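Local coordinates for Xcc1710-like domain-containing protein (Bordetella parapertussis 12822, PDB 3CPK) that is of unknown function but adopts the compact alpha/beta fold of the DUF498 (Xcc1710-like) family, at residues N12-Y17 / I33-E38; M121-A126 / V142-D147; A42-Q47 / S55-A60; L92-G97 / V116-M121. All coordinates share one frame; numbering follows the deposited sequence.

Overall arrangement
Four contacts show how one small alpha/beta fold changes its chemistry with place in the fold. Interactions 1 and 2 are largely buried, the second entirely among its touching residues, and join elements of different kinds to the same mixed sheet: a chain segment entering strand 14-18 in the first, the start of helix 123-135 in the second. Interaction 1 adds an amide bond to a carbonyl; in interaction 2 a threonine hydroxyl approaches one, with doubtful geometry. Interaction 3 is only partly buried; there the loop after edge strand 42-43 meets helix 54-61 through an indole N-H. Interaction 4 lies inside the sheet; its hydrogen bonds are all between backbone atoms, with apolar side chains packed beside them, and it shares Met121 with interaction 2.

Interaction 1: residues N12-Y17 / I33-E38; sequences NTVTAY and IAFAPE
Asn12 meets the end of strand 33-35 and the turn beyond it with its backbone N, its CB and its amide nitrogen, an instructive case of a polar residue serving both as packing and as connector. Its CB lies against Phe35, 3.7 Å from CD1, approaching the ring obliquely. Beyond it, CG stands beside the backbone N (chi1 -73°), which carries the amide toward the turn. At the tip, ND2 donates to Ala36 O at 3.0 Å, an almost straight bond (170°) with the acceptor practically in the amide plane and the donor nearly in line with the C=O bond. The same ND2 also donates to Gly39 O. The main chain joins in: Asn12 N donates to Pro37 O at 2.7 Å.

Further along, Val14 CG2 touches the edge of the Phe35 ring, 4.0 Å from CZ, the two side chains crossing at about a right angle. Tyr130 of helix 123-135 meets the same ring edge-to-face and bonds to Asn12 O. Because ND2 is shared between two carbonyls, the rotation of the buried amide is fixed, and the turn after strand 33-35 is pinned to the segment entering strand 14-18.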
loop_
_atom_site.group_PDB
_atom_site.type_symbol
_atom_site.label_atom_id
_atom_site.label_comp_id
_atom_site.label_asym_id
_atom_site.label_seq_id
_atom_site.Cartn_x
_atom_site.Cartn_y
_atom_site.Cartn_z
ATOM N N ASN A 12 -12.052 2.683 -2.120
ATOM C CA ASN A 12 -11.434 2.415 -0.837
ATOM C C ASN A 12 -10.705 3.663 -0.344
ATOM O O ASN A 12 -9.844 4.243 -1.024
ATOM C CB ASN A 12 -10.467 1.228 -0.929
ATOM C CG ASN A 12 -11.194 -0.104 -1.055
ATOM O OD1 ASN A 12 -12.178 -0.357 -0.352
ATOM N ND2 ASN A 12 -10.704 -0.966 -1.944
ATOM N N THR A 13 -11.056 4.050 0.869
ATOM C CA THR A 13 -10.528 5.237 1.480
ATOM C C THR A 13 -10.011 5.018 2.894
ATOM O O THR A 13 -10.698 4.416 3.732
ATOM C CB THR A 13 -11.637 6.297 1.490
ATOM O OG1 THR A 13 -12.071 6.517 0.140
ATOM C CG2 THR A 13 -11.152 7.602 2.096
ATOM N N VAL A 14 -8.794 5.499 3.144
ATOM C CA VAL A 14 -8.192 5.408 4.460
ATOM C C VAL A 14 -8.954 6.425 5.306
ATOM O O VAL A 14 -8.812 7.639 5.143
ATOM C CB VAL A 14 -6.700 5.769 4.424
ATOM C CG1 VAL A 14 -6.210 6.075 5.830
ATOM C CG2 VAL A 14 -5.901 4.614 3.832
ATOM N N THR A 15 -9.774 5.908 6.208
ATOM C CA THR A 15 -10.625 6.724 7.064
ATOM C C THR A 15 -9.948 7.418 8.251
ATOM O O THR A 15 -10.228 8.574 8.546
ATOM C CB THR A 15 -11.797 5.868 7.586
ATOM O OG1 THR A 15 -12.660 5.535 6.496
ATOM C CG2 THR A 15 -12.589 6.630 8.622
ATOM N N ALA A 16 -9.083 6.693 8.940
ATOM C CA ALA A 16 -8.374 7.231 10.084
ATOM C C ALA A 16 -7.093 6.431 10.211
ATOM O O ALA A 16 -6.945 5.375 9.598
ATOM C CB ALA A 16 -9.218 7.096 11.348
ATOM N N TYR A 17 -6.163 6.947 10.997
ATOM C CA TYR A 17 -4.880 6.294 11.210
ATOM C C TYR A 17 -4.705 6.310 12.709
ATOM O O TYR A 17 -5.100 7.266 13.372
ATOM C CB TYR A 17 -3.749 7.099 10.566
ATOM C CG TYR A 17 -4.207 8.059 9.488
ATOM C CD1 TYR A 17 -5.133 9.067 9.772
ATOM C CD2 TYR A 17 -3.743 7.944 8.180
ATOM C CE1 TYR A 17 -5.590 9.927 8.783
ATOM C CE2 TYR A 17 -4.196 8.806 7.178
ATOM C CZ TYR A 17 -5.121 9.790 7.489
ATOM O OH TYR A 17 -5.606 10.623 6.511
ATOM N N ILE A 33 -2.147 -4.882 5.244
ATOM C CA ILE A 33 -3.134 -4.972 4.181
ATOM C C ILE A 33 -2.614 -4.332 2.894
ATOM O O ILE A 33 -1.585 -3.659 2.877
ATOM C CB ILE A 33 -4.457 -4.267 4.586
ATOM C CG1 ILE A 33 -4.172 -2.812 4.968
ATOM C CG2 ILE A 33 -5.104 -5.009 5.752
ATOM C CD1 ILE A 33 -5.397 -2.018 5.367
ATOM N N ALA A 34 -3.338 -4.566 1.811
ATOM C CA ALA A 34 -2.986 -4.010 0.514
ATOM C C ALA A 34 -4.305 -3.797 -0.208
ATOM O O ALA A 34 -5.272 -4.520 0.030
ATOM C CB ALA A 34 -2.092 -4.973 -0.260
ATOM N N PHE A 35 -4.363 -2.789 -1.068
ATOM C CA PHE A 35 -5.594 -2.525 -1.786
ATOM C C PHE A 35 -5.439 -1.397 -2.771
ATOM O O PHE A 35 -4.517 -0.589 -2.686
ATOM C CB PHE A 35 -6.743 -2.213 -0.801
ATOM C CG PHE A 35 -6.504 -1.001 0.065
ATOM C CD1 PHE A 35 -6.939 0.258 -0.343
ATOM C CD2 PHE A 35 -5.824 -1.119 1.280
ATOM C CE1 PHE A 35 -6.712 1.383 0.437
ATOM C CE2 PHE A 35 -5.587 0.001 2.076
ATOM C CZ PHE A 35 -6.030 1.260 1.654
ATOM N N ALA A 36 -6.367 -1.377 -3.716
ATOM C CA ALA A 36 -6.431 -0.377 -4.761
ATOM C C ALA A 36 -7.711 0.396 -4.482
ATOM O O ALA A 36 -8.435 0.080 -3.538
ATOM C CB ALA A 36 -6.504 -1.054 -6.115
ATOM N N PRO A 37 -7.998 1.436 -5.275
ATOM C CA PRO A 37 -9.223 2.208 -5.046
ATOM C C PRO A 37 -10.452 1.310 -5.190
ATOM O O PRO A 37 -11.410 1.391 -4.412
ATOM C CB PRO A 37 -9.151 3.280 -6.129
ATOM C CG PRO A 37 -7.681 3.510 -6.238
ATOM C CD PRO A 37 -7.128 2.112 -6.249
ATOM N N GLU A 38 -10.402 0.453 -6.202
ATOM C CA GLU A 38 -11.475 -0.480 -6.459
ATOM C C GLU A 38 -11.039 -1.851 -5.963
ATOM O O GLU A 38 -9.846 -2.123 -5.879
ATOM C CB GLU A 38 -11.772 -0.510 -7.954
ATOM C CG GLU A 38 -12.187 0.848 -8.503
ATOM C CD GLU A 38 -12.714 0.774 -9.922
ATOM O OE1 GLU A 38 -13.570 -0.100 -10.183
ATOM O OE2 GLU A 38 -12.284 1.593 -10.767
#

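Interaction 2: residues M121-A126 / V142-D147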
loop_
_atom_site.group_PDB
_atom_site.type_symbol
_atom_site.label_atom_id
_atom_site.label_comp_id
_atom_site.label_asym_id
_atom_site.label_seq_id
_atom_site.Cartn_x
_atom_site.Cartn_y
_atom_site.Cartn_z
HETATM N N MSE A 121 7.555 4.453 2.717
HETATM C CA MSE A 121 7.538 5.552 3.670
HETATM C C MSE A 121 6.830 5.026 4.893
HETATM O O MSE A 121 6.233 3.953 4.838
HETATM C CB MSE A 121 6.788 6.756 3.090
HETATM C CG MSE A 121 5.391 6.435 2.557
HETATM SE SE MSE A 121 4.552 7.913 1.610
HETATM C CE MSE A 121 5.436 7.663 -0.116
ATOM N N ASP A 122 6.902 5.755 6.001
ATOM C CA ASP A 122 6.223 5.307 7.204
ATOM C C ASP A 122 4.755 5.146 6.833
ATOM O O ASP A 122 4.252 5.826 5.939
ATOM C CB ASP A 122 6.391 6.325 8.337
ATOM C CG ASP A 122 5.877 7.687 7.977
ATOM O OD1 ASP A 122 6.543 8.381 7.179
ATOM O OD2 ASP A 122 4.797 8.061 8.483
ATOM N N THR A 123 4.075 4.247 7.531
ATOM C CA THR A 123 2.678 3.941 7.278
ATOM C C THR A 123 1.643 5.064 7.320
ATOM O O THR A 123 0.773 5.110 6.450
ATOM C CB THR A 123 2.227 2.788 8.192
ATOM O OG1 THR A 123 2.914 1.596 7.799
ATOM C CG2 THR A 123 0.735 2.552 8.077
ATOM N N GLN A 124 1.706 5.968 8.298
ATOM C CA GLN A 124 0.705 7.040 8.336
ATOM C C GLN A 124 0.798 7.925 7.083
ATOM O O GLN A 124 -0.201 8.474 6.618
ATOM C CB GLN A 124 0.843 7.906 9.596
ATOM C CG GLN A 124 1.097 7.150 10.913
ATOM C CD GLN A 124 0.014 6.142 11.296
ATOM O OE1 GLN A 124 -1.156 6.487 11.463
ATOM N NE2 GLN A 124 0.414 4.886 11.454
ATOM N N ALA A 125 1.997 8.052 6.530
ATOM C CA ALA A 125 2.203 8.853 5.326
ATOM C C ALA A 125 1.749 8.087 4.085
ATOM O O ALA A 125 1.140 8.659 3.177
ATOM C CB ALA A 125 3.670 9.242 5.195
ATOM N N ALA A 126 2.046 6.794 4.045
ATOM C CA ALA A 126 1.632 5.962 2.919
ATOM C C ALA A 126 0.111 6.063 2.758
ATOM O O ALA A 126 -0.397 6.335 1.674
ATOM C CB ALA A 126 2.046 4.515 3.159
ATOM N N VAL A 142 -1.757 0.474 -2.577
ATOM C CA VAL A 142 -1.010 0.730 -1.363
ATOM C C VAL A 142 -0.914 -0.529 -0.502
ATOM O O VAL A 142 -1.867 -1.291 -0.374
ATOM C CB VAL A 142 -1.637 1.876 -0.530
ATOM C CG1 VAL A 142 -3.004 1.457 0.004
ATOM C CG2 VAL A 142 -0.703 2.255 0.617
ATOM N N ALA A 143 0.271 -0.734 0.062
ATOM C CA ALA A 143 0.571 -1.854 0.946
ATOM C C ALA A 143 1.022 -1.194 2.248
ATOM O O ALA A 143 1.914 -0.347 2.231
ATOM C CB ALA A 143 1.691 -2.694 0.362
ATOM N N LEU A 144 0.412 -1.589 3.366
ATOM C CA LEU A 144 0.713 -1.000 4.672
ATOM C C LEU A 144 0.923 -1.977 5.825
ATOM O O LEU A 144 0.104 -2.875 6.050
ATOM C CB LEU A 144 -0.423 -0.071 5.094
ATOM C CG LEU A 144 -0.998 0.954 4.118
ATOM C CD1 LEU A 144 -2.475 1.157 4.448
ATOM C CD2 LEU A 144 -0.227 2.265 4.190
ATOM N N LEU A 145 2.009 -1.766 6.567
ATOM C CA LEU A 145 2.335 -2.548 7.758
ATOM C C LEU A 145 1.898 -1.585 8.862
ATOM O O LEU A 145 2.411 -0.482 8.956
ATOM C CB LEU A 145 3.848 -2.785 7.852
ATOM C CG LEU A 145 4.532 -3.573 6.724
ATOM C CD1 LEU A 145 6.010 -3.205 6.674
ATOM C CD2 LEU A 145 4.344 -5.080 6.934
ATOM N N PRO A 146 0.960 -1.995 9.721
ATOM C CA PRO A 146 0.491 -1.104 10.787
ATOM C C PRO A 146 1.468 -0.903 11.935
ATOM O O PRO A 146 2.577 -1.441 11.918
ATOM C CB PRO A 146 -0.802 -1.768 11.231
ATOM C CG PRO A 146 -0.434 -3.243 11.155
ATOM C CD PRO A 146 0.491 -3.379 9.939
ATOM N N ASP A 147 1.047 -0.128 12.934
ATOM C CA ASP A 147 1.897 0.145 14.086
ATOM C C ASP A 147 3.228 0.644 13.545
ATOM O O ASP A 147 3.201 1.312 12.490
ATOM C CB ASP A 147 2.100 -1.124 14.908
HETATM O O HOH W 1 2.315 3.789 12.769
#
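Leu144 and Ala126 meet at close quarters, with Leu144 CD2 3.4 Å from Ala126 CB. The same methyl lies 3.8 Å from Thr123 O and 4.0 Å from Thr123 CG2, so a single branch of the leucine is received by two residues one helical turn apart. The placement follows from the torsions: Leu144 CG sits beside its backbone N (chi1 -47°), while chi2, at 149°, departs from the usual staggered values. Thr123 divides its labour between its two branches. CG2, anti to the backbone N, faces the leucine, whereas OG1 points to Leu145 O; the modelled 2.4 Å between these oxygens is shorter than a normal hydrogen bond, so its exact geometry is doubtful.

Here the first turn of helix 123-135 rests on strand 140-144, in a beta-alpha-beta crossover that runs from strand 117-121 through the helix to a parallel strand two places away in the sheet. Asp122 occupies the N-cap, and its OD2 accepts a weak capping bond from Ala125 N at 3.4 Å. Deeper in, Val142 CG2 approaches Ala126 CB at 4.4 Å. At the outer end, a water accepts weakly from Gln124 NE2 and donates to Asp147 O.

Interaction 3: residues A42-Q47 / S55-A60; sequences ASWPVQ and SLLQQA
An inverse gamma turn centred on Pro45 carries the chain out of edge strand 42-43, and its flanking side chains, Trp44 and Val46, pack with Pro45 against helix 54-61. The indole leads the contact. Trp44 NE1 donates to Leu56 O at 3.1 Å; the acceptor lies near the ring plane, although the donor stands well above the carbonyl plane and so misses its lone pairs. Ala60 N, the regular helical donor, reaches this oxygen from the opposite face. With CG anti to its backbone N (chi1 -169°), the indole reaches across to the helix: CZ2 meets Leu57 CD1 at the ring edge (3.7 Å), and NE1 comes obliquely to within 3.6 Å of Ala60 CB.

Val46 turns back over the indole, its CG2 lying 3.9 Å above the ring centre. That same methyl lies 3.3 Å from Leu56 CD1. On the more exposed side, the extended Gln59 brings NE2 within 3.8 Å of Pro45 CD, its side chain arriving from the direction opposite to the proline. An indole N-H that would be costly to bury alone thus shares a carbonyl already used by the helix, and the bond would be expected to restrain the ring against the helix while satisfying its N-H.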
loop_
_atom_site.group_PDB
_atom_site.type_symbol
_atom_site.label_atom_id
_atom_site.label_comp_id
_atom_site.label_asym_id
_atom_site.label_seq_id
_atom_site.Cartn_x
_atom_site.Cartn_y
_atom_site.Cartn_z
ATOM N N ALA A 42 -7.354 -6.328 0.753
ATOM C CA ALA A 42 -6.774 -7.637 1.005
ATOM C C ALA A 42 -5.727 -7.658 2.104
ATOM O O ALA A 42 -5.101 -6.637 2.394
ATOM C CB ALA A 42 -6.170 -8.188 -0.284
ATOM N N SER A 43 -5.547 -8.831 2.715
ATOM C CA SER A 43 -4.533 -9.007 3.742
ATOM C C SER A 43 -3.236 -9.273 3.027
ATOM O O SER A 43 -3.132 -9.994 2.027
ATOM C CB SER A 43 -4.885 -10.176 4.674
ATOM O OG SER A 43 -5.124 -11.362 3.939
ATOM N N TRP A 44 -2.169 -8.712 3.603
ATOM C CA TRP A 44 -0.885 -8.828 2.997
ATOM C C TRP A 44 0.019 -9.534 4.002
ATOM O O TRP A 44 0.279 -8.994 5.076
ATOM C CB TRP A 44 -0.425 -7.412 2.679
ATOM C CG TRP A 44 0.759 -7.298 1.821
ATOM C CD1 TRP A 44 1.028 -8.008 0.690
ATOM C CD2 TRP A 44 1.845 -6.384 1.994
ATOM N NE1 TRP A 44 2.228 -7.598 0.150
ATOM C CE2 TRP A 44 2.755 -6.609 0.938
ATOM C CE3 TRP A 44 2.149 -5.406 2.957
ATOM C CZ2 TRP A 44 3.936 -5.881 0.800
ATOM C CZ3 TRP A 44 3.328 -4.680 2.819
ATOM C CH2 TRP A 44 4.211 -4.930 1.754
ATOM N N PRO A 45 0.508 -10.751 3.666
ATOM C CA PRO A 45 1.384 -11.600 4.491
ATOM C C PRO A 45 2.742 -11.025 4.887
ATOM O O PRO A 45 3.777 -11.548 4.481
ATOM C CB PRO A 45 1.549 -12.868 3.644
ATOM C CG PRO A 45 0.417 -12.827 2.678
ATOM C CD PRO A 45 0.326 -11.367 2.343
ATOM N N VAL A 46 2.740 -9.970 5.694
ATOM C CA VAL A 46 3.970 -9.322 6.114
ATOM C C VAL A 46 3.780 -8.756 7.450
ATOM O O VAL A 46 2.617 -8.536 7.934
ATOM C CB VAL A 46 4.424 -8.227 5.139
ATOM C CG1 VAL A 46 5.755 -7.619 5.577
ATOM C CG2 VAL A 46 4.551 -8.796 3.749
ATOM N N GLN A 47 4.921 -8.647 8.101
ATOM C CA GLN A 47 4.957 -8.254 9.459
ATOM C C GLN A 47 6.108 -7.376 9.881
ATOM O O GLN A 47 6.054 -6.693 10.915
ATOM C CB GLN A 47 4.882 -9.551 10.253
ATOM C CG GLN A 47 4.529 -9.411 11.702
ATOM C CD GLN A 47 4.025 -10.705 12.316
ATOM O OE1 GLN A 47 4.004 -11.752 11.667
ATOM N NE2 GLN A 47 3.613 -10.634 13.583
ATOM N N SER A 55 8.513 -10.466 -4.444
ATOM C CA SER A 55 7.424 -11.403 -4.674
ATOM C C SER A 55 6.167 -10.912 -3.958
ATOM O O SER A 55 5.053 -11.033 -4.461
ATOM C CB SER A 55 7.816 -12.788 -4.159
ATOM O OG SER A 55 6.826 -13.746 -4.479
ATOM N N LEU A 56 6.363 -10.350 -2.775
ATOM C CA LEU A 56 5.267 -9.824 -1.983
ATOM C C LEU A 56 4.774 -8.494 -2.540
ATOM O O LEU A 56 3.574 -8.227 -2.559
ATOM C CB LEU A 56 5.720 -9.653 -0.535
ATOM C CG LEU A 56 5.535 -10.892 0.334
ATOM C CD1 LEU A 56 6.232 -10.700 1.663
ATOM C CD2 LEU A 56 4.047 -11.140 0.529
ATOM N N LEU A 57 5.705 -7.666 -2.996
ATOM C CA LEU A 57 5.373 -6.365 -3.553
ATOM C C LEU A 57 4.547 -6.501 -4.820
ATOM O O LEU A 57 3.644 -5.704 -5.075
ATOM C CB LEU A 57 6.656 -5.590 -3.856
ATOM C CG LEU A 57 7.092 -4.458 -2.921
ATOM C CD1 LEU A 57 6.324 -4.485 -1.592
ATOM C CD2 LEU A 57 8.592 -4.583 -2.702
ATOM N N GLN A 58 4.863 -7.514 -5.616
ATOM C CA GLN A 58 4.146 -7.743 -6.861
ATOM C C GLN A 58 2.755 -8.313 -6.652
ATOM O O GLN A 58 1.850 -8.056 -7.436
ATOM C CB GLN A 58 4.966 -8.651 -7.770
ATOM C CG GLN A 58 6.145 -7.919 -8.390
ATOM C CD GLN A 58 7.271 -8.845 -8.785
ATOM O OE1 GLN A 58 8.432 -8.596 -8.450
ATOM N NE2 GLN A 58 6.943 -9.920 -9.501
ATOM N N GLN A 59 2.572 -9.086 -5.595
ATOM C CA GLN A 59 1.251 -9.631 -5.334
ATOM C C GLN A 59 0.344 -8.499 -4.851
ATOM O O GLN A 59 -0.845 -8.473 -5.154
ATOM C CB GLN A 59 1.355 -10.760 -4.308
ATOM C CG GLN A 59 0.445 -10.665 -3.107
ATOM C CD GLN A 59 0.572 -11.888 -2.223
ATOM O OE1 GLN A 59 1.539 -12.644 -2.338
ATOM N NE2 GLN A 59 -0.395 -12.086 -1.332
ATOM N N ALA A 60 0.922 -7.553 -4.117
ATOM C CA ALA A 60 0.176 -6.406 -3.605
ATOM C C ALA A 60 -0.216 -5.483 -4.763
ATOM O O ALA A 60 -1.356 -5.015 -4.854
ATOM C CB ALA A 60 1.023 -5.642 -2.590
#

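Interaction 4: residues L92-G97 / V116-M121; sequences LLVGTG and VGVEAM
Leu92 CB lies near two valines, Val118 of the neighbouring strand and Val116 just before it, 4.3 Å from both Val116 CG1 and Val118 CB. The side-by-side packing continues along this face of the sheet. Val94 CG2 meets Val118 CG2 at 4.4 Å, and the short Ala120 sits beside the larger Val94 and Thr96, its CB 4.4 Å from Val94 CB and 4.0 Å from Thr96 CG2. On the other face Leu93 pairs with Glu119, and Gly95, which has no side chain, lies beside the long Met121, a selenomethionine. Small is thus set against large in two pairs, Ala120 with Val94 and Gly95 with Met121.

Five backbone bonds hold the strands in register, from Leu92 N to Gly117 O (2.8 Å) at one end to Thr96 N to Met121 O (2.9 Å) at the other, and CA-H...O contacts such as Ala120 CA to Val94 O (3.1 Å) lie among them. Helix 105-112 covers Leu92 and Val118, while helix 123-135 covers Leu93 and Met121 on the opposite face. Two parallel strands, 19° apart in direction and linked through helix 105-112, make up a beta-alpha-beta unit in the parallel part of a mixed sheet, with helices on both faces, as in a three-layer alpha/beta arrangement.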
loop_
_atom_site.group_PDB
_atom_site.type_symbol
_atom_site.label_atom_id
_atom_site.label_comp_id
_atom_site.label_asym_id
_atom_site.label_seq_id
_atom_site.Cartn_x
_atom_site.Cartn_y
_atom_site.Cartn_z
ATOM N N LEU A 92 3.082 2.143 -6.576
ATOM C CA LEU A 92 2.809 1.205 -5.501
ATOM C C LEU A 92 3.416 1.844 -4.264
ATOM O O LEU A 92 4.637 1.954 -4.134
ATOM C CB LEU A 92 3.450 -0.167 -5.709
ATOM C CG LEU A 92 3.414 -1.004 -4.408
ATOM C CD1 LEU A 92 1.987 -1.073 -3.860
ATOM C CD2 LEU A 92 3.953 -2.401 -4.655
ATOM N N LEU A 93 2.546 2.296 -3.375
ATOM C CA LEU A 93 2.960 2.912 -2.130
ATOM C C LEU A 93 3.179 1.798 -1.126
ATOM O O LEU A 93 2.372 0.874 -1.033
ATOM C CB LEU A 93 1.858 3.839 -1.613
ATOM C CG LEU A 93 1.790 5.313 -2.012
ATOM C CD1 LEU A 93 2.427 5.550 -3.367
ATOM C CD2 LEU A 93 0.339 5.743 -1.993
ATOM N N VAL A 94 4.271 1.878 -0.383
ATOM C CA VAL A 94 4.548 0.872 0.624
ATOM C C VAL A 94 4.779 1.519 1.994
ATOM O O VAL A 94 5.728 2.292 2.186
ATOM C CB VAL A 94 5.766 0.020 0.236
ATOM C CG1 VAL A 94 5.972 -1.101 1.267
ATOM C CG2 VAL A 94 5.555 -0.560 -1.150
ATOM N N GLY A 95 3.874 1.216 2.926
ATOM C CA GLY A 95 3.966 1.734 4.281
ATOM C C GLY A 95 4.758 0.753 5.114
ATOM O O GLY A 95 4.276 -0.319 5.453
ATOM N N THR A 96 5.988 1.123 5.435
ATOM C CA THR A 96 6.882 0.266 6.197
ATOM C C THR A 96 6.749 0.445 7.697
ATOM O O THR A 96 7.703 0.246 8.454
ATOM C CB THR A 96 8.344 0.503 5.763
ATOM O OG1 THR A 96 8.714 1.876 5.984
ATOM C CG2 THR A 96 8.484 0.186 4.284
ATOM N N GLY A 97 5.551 0.815 8.127
ATOM C CA GLY A 97 5.328 0.996 9.545
ATOM C C GLY A 97 5.624 2.377 10.099
ATOM O O GLY A 97 5.448 3.405 9.444
ATOM N N VAL A 116 6.171 0.105 -13.127
ATOM C CA VAL A 116 5.497 0.454 -11.882
ATOM C C VAL A 116 6.516 1.050 -10.935
ATOM O O VAL A 116 7.537 0.432 -10.647
ATOM C CB VAL A 116 4.877 -0.769 -11.175
ATOM C CG1 VAL A 116 4.191 -0.312 -9.897
ATOM C CG2 VAL A 116 3.893 -1.477 -12.092
ATOM N N GLY A 117 6.241 2.256 -10.459
ATOM C CA GLY A 117 7.156 2.908 -9.541
ATOM C C GLY A 117 6.701 2.707 -8.112
ATOM O O GLY A 117 5.513 2.828 -7.818
ATOM N N VAL A 118 7.635 2.398 -7.220
ATOM C CA VAL A 118 7.283 2.175 -5.827
ATOM C C VAL A 118 7.904 3.184 -4.874
ATOM O O VAL A 118 8.999 3.683 -5.093
ATOM C CB VAL A 118 7.631 0.720 -5.385
ATOM C CG1 VAL A 118 8.281 -0.022 -6.520
ATOM C CG2 VAL A 118 8.522 0.722 -4.152
ATOM N N GLU A 119 7.180 3.473 -3.805
ATOM C CA GLU A 119 7.624 4.429 -2.813
ATOM C C GLU A 119 7.357 3.903 -1.414
ATOM O O GLU A 119 6.210 3.644 -1.053
ATOM C CB GLU A 119 6.877 5.741 -3.014
ATOM C CG GLU A 119 6.908 6.225 -4.448
ATOM C CD GLU A 119 6.232 7.569 -4.627
ATOM O OE1 GLU A 119 6.240 8.367 -3.663
ATOM O OE2 GLU A 119 5.711 7.833 -5.733
ATOM N N ALA A 120 8.418 3.744 -0.631
ATOM C CA ALA A 120 8.284 3.264 0.735
ATOM C C ALA A 120 8.341 4.472 1.652
ATOM O O ALA A 120 9.059 5.418 1.381
ATOM C CB ALA A 120 9.403 2.308 1.059
HETATM N N MSE A 121 7.555 4.453 2.717
HETATM C CA MSE A 121 7.538 5.552 3.670
HETATM C C MSE A 121 6.830 5.026 4.893
HETATM O O MSE A 121 6.233 3.953 4.838
HETATM C CB MSE A 121 6.788 6.756 3.090
HETATM C CG MSE A 121 5.391 6.435 2.557
HETATM SE SE MSE A 121 4.552 7.913 1.610
HETATM C CE MSE A 121 5.436 7.663 -0.116
#